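Local coordinates for protein acetyl-CoA acetyltransferase (Mycobacterium smegmatis, PDB 4EGV) that is a monomeric thiolase-fold protein, possibly with acyltransferase activity, that carries an additional C-terminal domain, at residues Ala122-Phe125 with Gly126-Ala130; Leu286-Glu290 with Glu291-Tyr295. One frame throughout, in Å; residues are numbered along the deposited sequence.

Contact 1 comes first along the chain, on the second half of helix 117-130; contact 2 follows much later, in the turn that leads from helix 280-286 into strand 294-303. Their centres lie about 17 Å apart and their nearest atoms about 9 Å, so the two do not touch. They are joined through the mixed beta-sheet core: helix 117-130 rests on strands 136-143, 271-279 and 294-303, and contact 2 is the entry to the last of these. Thr123 of contact 1 reaches Leu296, just beyond Tyr295 of contact 2. Both belong to the thiolase-fold body of this monomer, where helices pack against the sheet.

Contact 1: Ala122-Phe125 with Gly126-Ala130; sequences ATEF and GGKIA
Ala122-Phe125 runs straight on into Gly126-Ala130 as one helix, whose i to i+4 bonds include Gly126 N to Ala122 O at 3.0 Å and Gly127 N to Thr123 O. The Lys128 N to Glu124 O bond is longer, 3.2 Å, and Ile129 N closes on Phe125 O at 3.0 Å. One turn apart, Glu124 and Lys128 lie side by side and point the same way. Glu124 sends CG anti to its backbone nitrogen (chi1 -172°) and bends at chi2, bringing OE2 alongside the end of the lysine: Lys128 NZ is 3.4 Å from Glu124 OE2, a salt bridge with a weak hydrogen bond. Lys128 is extended beyond CG, and its methylene CD passes the Phe125 ring obliquely, 4.0 Å from Phe125 CE1. Glu124 OE2 also sits over one face of the Phe125 ring, 3.6 Å above its plane and offset toward the rim. These residues belong to the second half of helix 117-130, one of the helices packed on the mixed beta-sheet core of the thiolase fold. Phe125 and Ile129 turn into that interface, both touching Val137 of strand 136-143, while Ile129 also reaches Met277 on strand 271-279. Ile129 CB lies 3.4 Å from Phe125 O, so its branched chain packs beside the carbonyl that accepts its own amide. The glycines Gly126 and Gly127 add no side chain to this turn; Thr123 OG1 is bonded back to Gln119 O within the helix.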
loop_
_atom_site.group_PDB
_atom_site.type_symbol
_atom_site.label_atom_id
_atom_site.label_comp_id
_atom_site.label_asym_id
_atom_site.label_seq_id
_atom_site.Cartn_x
_atom_site.Cartn_y
_atom_site.Cartn_z
ATOM N N ALA A 122 4.106 12.857 -2.892
ATOM C CA ALA A 122 4.891 13.164 -4.070
ATOM C C ALA A 122 4.018 13.729 -5.192
ATOM O O ALA A 122 4.388 14.676 -5.816
ATOM C CB ALA A 122 5.659 11.962 -4.535
ATOM N N THR A 123 2.846 13.160 -5.436
ATOM C CA THR A 123 1.929 13.720 -6.405
ATOM C C THR A 123 1.431 15.144 -6.041
ATOM O O THR A 123 1.439 16.041 -6.881
ATOM C CB THR A 123 0.759 12.767 -6.664
ATOM O OG1 THR A 123 1.266 11.492 -7.074
ATOM C CG2 THR A 123 -0.233 13.337 -7.699
ATOM N N GLU A 124 0.981 15.333 -4.813
ATOM C CA GLU A 124 0.578 16.640 -4.338
ATOM C C GLU A 124 1.686 17.726 -4.429
ATOM O O GLU A 124 1.410 18.838 -4.856
ATOM C CB GLU A 124 0.048 16.504 -2.907
ATOM C CG GLU A 124 -0.603 17.729 -2.293
ATOM C CD GLU A 124 -0.310 17.833 -0.808
ATOM O OE1 GLU A 124 -0.479 16.843 -0.078
ATOM O OE2 GLU A 124 0.117 18.904 -0.371
ATOM N N PHE A 125 2.929 17.416 -4.072
ATOM C CA PHE A 125 3.973 18.422 -4.236
ATOM C C PHE A 125 4.484 18.586 -5.618
ATOM O O PHE A 125 4.963 19.620 -5.948
ATOM C CB PHE A 125 5.083 18.363 -3.166
ATOM C CG PHE A 125 4.590 18.814 -1.814
ATOM C CD1 PHE A 125 4.259 20.152 -1.608
ATOM C CD2 PHE A 125 4.339 17.892 -0.792
ATOM C CE1 PHE A 125 3.717 20.573 -0.388
ATOM C CE2 PHE A 125 3.785 18.295 0.409
ATOM C CZ PHE A 125 3.470 19.638 0.623
ATOM N N GLY A 126 4.342 17.574 -6.445
ATOM C CA GLY A 126 4.548 17.701 -7.882
ATOM C C GLY A 126 3.636 18.746 -8.479
ATOM O O GLY A 126 4.090 19.646 -9.162
ATOM N N GLY A 127 2.343 18.604 -8.214
ATOM C CA GLY A 127 1.313 19.560 -8.636
ATOM C C GLY A 127 1.518 20.983 -8.168
ATOM O O GLY A 127 1.217 21.891 -8.893
ATOM N N LYS A 128 2.034 21.151 -6.956
ATOM C CA LYS A 128 2.223 22.467 -6.377
ATOM C C LYS A 128 3.489 23.097 -6.865
ATOM O O LYS A 128 3.585 24.319 -6.909
ATOM C CB LYS A 128 2.221 22.411 -4.851
ATOM C CG LYS A 128 0.839 22.244 -4.242
ATOM C CD LYS A 128 0.904 22.073 -2.740
ATOM C CE LYS A 128 -0.490 21.909 -2.185
ATOM N NZ LYS A 128 -0.455 22.234 -0.741
ATOM N N ILE A 129 4.462 22.271 -7.229
ATOM C CA ILE A 129 5.667 22.765 -7.861
ATOM C C ILE A 129 5.355 23.218 -9.292
ATOM O O ILE A 129 5.901 24.249 -9.716
ATOM C CB ILE A 129 6.846 21.759 -7.829
ATOM C CG1 ILE A 129 7.555 21.780 -6.479
ATOM C CG2 ILE A 129 7.864 22.078 -8.924
ATOM C CD1 ILE A 129 8.321 20.530 -6.171
ATOM N N ALA A 130 4.444 22.537 -9.976
ATOM C CA ALA A 130 4.029 22.857 -11.325
ATOM C C ALA A 130 3.302 24.183 -11.453
ATOM O O ALA A 130 3.432 24.860 -12.417
ATOM C CB ALA A 130 3.206 21.767 -11.845
#

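Contact 2: Leu286-Glu290 with Glu291-Tyr295; sequences LGVPE and EKWVY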
loop_
_atom_site.group_PDB
_atom_site.type_symbol
_atom_site.label_atom_id
_atom_site.label_comp_id
_atom_site.label_asym_id
_atom_site.label_seq_id
_atom_site.Cartn_x
_atom_site.Cartn_y
_atom_site.Cartn_z
ATOM N N LEU A 286 20.801 25.460 -8.674
ATOM C CA LEU A 286 21.457 24.769 -7.602
ATOM C C LEU A 286 22.534 23.820 -8.050
ATOM O O LEU A 286 23.287 23.359 -7.247
ATOM C CB LEU A 286 20.419 23.988 -6.836
ATOM C CG LEU A 286 19.615 24.747 -5.811
ATOM C CD1 LEU A 286 19.124 23.773 -4.882
ATOM C CD2 LEU A 286 20.428 25.731 -5.083
ATOM N N GLY A 287 22.616 23.504 -9.321
ATOM C CA GLY A 287 23.802 22.850 -9.810
ATOM C C GLY A 287 23.784 21.360 -9.821
ATOM O O GLY A 287 24.783 20.717 -9.798
ATOM N N VAL A 288 22.585 20.863 -9.902
ATOM C CA VAL A 288 22.140 19.452 -9.931
ATOM C C VAL A 288 22.261 18.823 -11.297
ATOM O O VAL A 288 21.487 19.144 -12.176
ATOM C CB VAL A 288 20.672 19.285 -9.470
ATOM C CG1 VAL A 288 20.233 17.839 -9.557
ATOM C CG2 VAL A 288 20.498 19.804 -8.057
ATOM N N PRO A 289 23.221 17.897 -11.466
ATOM C CA PRO A 289 23.436 17.246 -12.746
ATOM C C PRO A 289 22.150 16.690 -13.362
ATOM O O PRO A 289 21.345 16.086 -12.687
ATOM C CB PRO A 289 24.395 16.110 -12.383
ATOM C CG PRO A 289 25.130 16.612 -11.211
ATOM C CD PRO A 289 24.149 17.389 -10.441
ATOM N N GLU A 290 21.997 16.881 -14.655
ATOM C CA GLU A 290 20.817 16.428 -15.360
ATOM C C GLU A 290 20.605 14.902 -15.350
ATOM O O GLU A 290 19.472 14.468 -15.341
ATOM C CB GLU A 290 20.766 17.035 -16.778
ATOM C CG GLU A 290 19.438 16.804 -17.481
ATOM C CD GLU A 290 19.129 17.794 -18.577
ATOM O OE1 GLU A 290 19.869 18.796 -18.735
ATOM O OE2 GLU A 290 18.121 17.567 -19.273
ATOM N N GLU A 291 21.665 14.097 -15.322
ATOM C CA GLU A 291 21.487 12.638 -15.227
ATOM C C GLU A 291 20.778 12.149 -13.914
ATOM O O GLU A 291 20.332 10.999 -13.829
ATOM C CB GLU A 291 22.768 11.839 -15.593
ATOM C CG GLU A 291 23.891 11.807 -14.566
ATOM C CD GLU A 291 24.906 12.919 -14.777
ATOM O OE1 GLU A 291 24.541 13.932 -15.422
ATOM O OE2 GLU A 291 26.067 12.793 -14.292
ATOM N N LYS A 292 20.623 13.057 -12.944
ATOM C CA LYS A 292 19.894 12.799 -11.691
ATOM C C LYS A 292 18.386 13.069 -11.723
ATOM O O LYS A 292 17.672 12.596 -10.864
ATOM C CB LYS A 292 20.485 13.634 -10.545
ATOM C CG LYS A 292 21.909 13.326 -10.168
ATOM C CD LYS A 292 22.051 12.092 -9.348
ATOM C CE LYS A 292 23.532 11.762 -9.184
ATOM N NZ LYS A 292 23.771 10.765 -8.116
ATOM N N TRP A 293 17.921 13.849 -12.686
ATOM C CA TRP A 293 16.518 14.206 -12.766
ATOM C C TRP A 293 15.611 13.058 -13.232
ATOM O O TRP A 293 15.842 12.426 -14.267
ATOM C CB TRP A 293 16.312 15.365 -13.720
ATOM C CG TRP A 293 17.118 16.530 -13.488
ATOM C CD1 TRP A 293 18.077 16.685 -12.559
ATOM C CD2 TRP A 293 17.067 17.750 -14.229
ATOM N NE1 TRP A 293 18.640 17.928 -12.660
ATOM C CE2 TRP A 293 18.039 18.605 -13.682
ATOM C CE3 TRP A 293 16.280 18.211 -15.296
ATOM C CZ2 TRP A 293 18.264 19.888 -14.168
ATOM C CZ3 TRP A 293 16.494 19.476 -15.771
ATOM C CH2 TRP A 293 17.474 20.311 -15.198
ATOM N N VAL A 294 14.557 12.842 -12.459
ATOM C CA VAL A 294 13.480 11.923 -12.784
ATOM C C VAL A 294 12.125 12.661 -12.731
ATOM O O VAL A 294 11.819 13.385 -11.800
ATOM C CB VAL A 294 13.525 10.721 -11.838
ATOM C CG1 VAL A 294 12.512 9.734 -12.184
ATOM C CG2 VAL A 294 14.881 10.093 -11.901
ATOM N N TYR A 295 11.316 12.469 -13.758
ATOM C CA TYR A 295 9.973 13.066 -13.852
ATOM C C TYR A 295 8.876 12.161 -13.307
ATOM O O TYR A 295 8.899 10.968 -13.445
ATOM C CB TYR A 295 9.665 13.459 -15.308
ATOM C CG TYR A 295 10.692 14.379 -15.878
ATOM C CD1 TYR A 295 10.428 15.725 -15.971
ATOM C CD2 TYR A 295 11.945 13.913 -16.272
ATOM C CE1 TYR A 295 11.357 16.609 -16.463
ATOM C CE2 TYR A 295 12.883 14.774 -16.744
ATOM C CZ TYR A 295 12.583 16.147 -16.850
ATOM O OH TYR A 295 13.506 17.063 -17.334
#
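Trp293 folds back over the turn that precedes it, and its side chain can be followed outward atom by atom. Trp293 CB stands 3.7 Å from Glu290 O, the same carbonyl that accepts the Trp293 backbone N-H. With chi1 at -53°, CG lies beside the backbone nitrogen, and the indole lies against the Val288-Glu290 backbone. Trp293 CD1 approaches Pro289 O at 3.3 Å and Val288 CG1 at 3.9 Å. Trp293 NE1 donates to Val288 O at 3.1 Å, a bent bond (N-H...O 142°) in which the donor stands above the carbonyl plane. Glu290 CA sits over the five-membered ring of Trp293, almost on its normal, in a CH-pi contact. Farther out, Trp293 CE3 meets Glu290 CG at 4.1 Å, and the glutamate carboxylate stacks on the indole with its plane turned by 11°; Trp293 CZ2 comes within 3.9 Å of Val288 O. Lys292 N binds Pro289 O, closing the short 3-10 turn. The chain reaches this turn from helix 280-286, which ends in a Schellman motif at Gly287. The indole wedges between that helix, at Val280, Ala283 and Arg284, and Val21 and Val23 of strand 20-29, just before strand 294-303 enters the sheet.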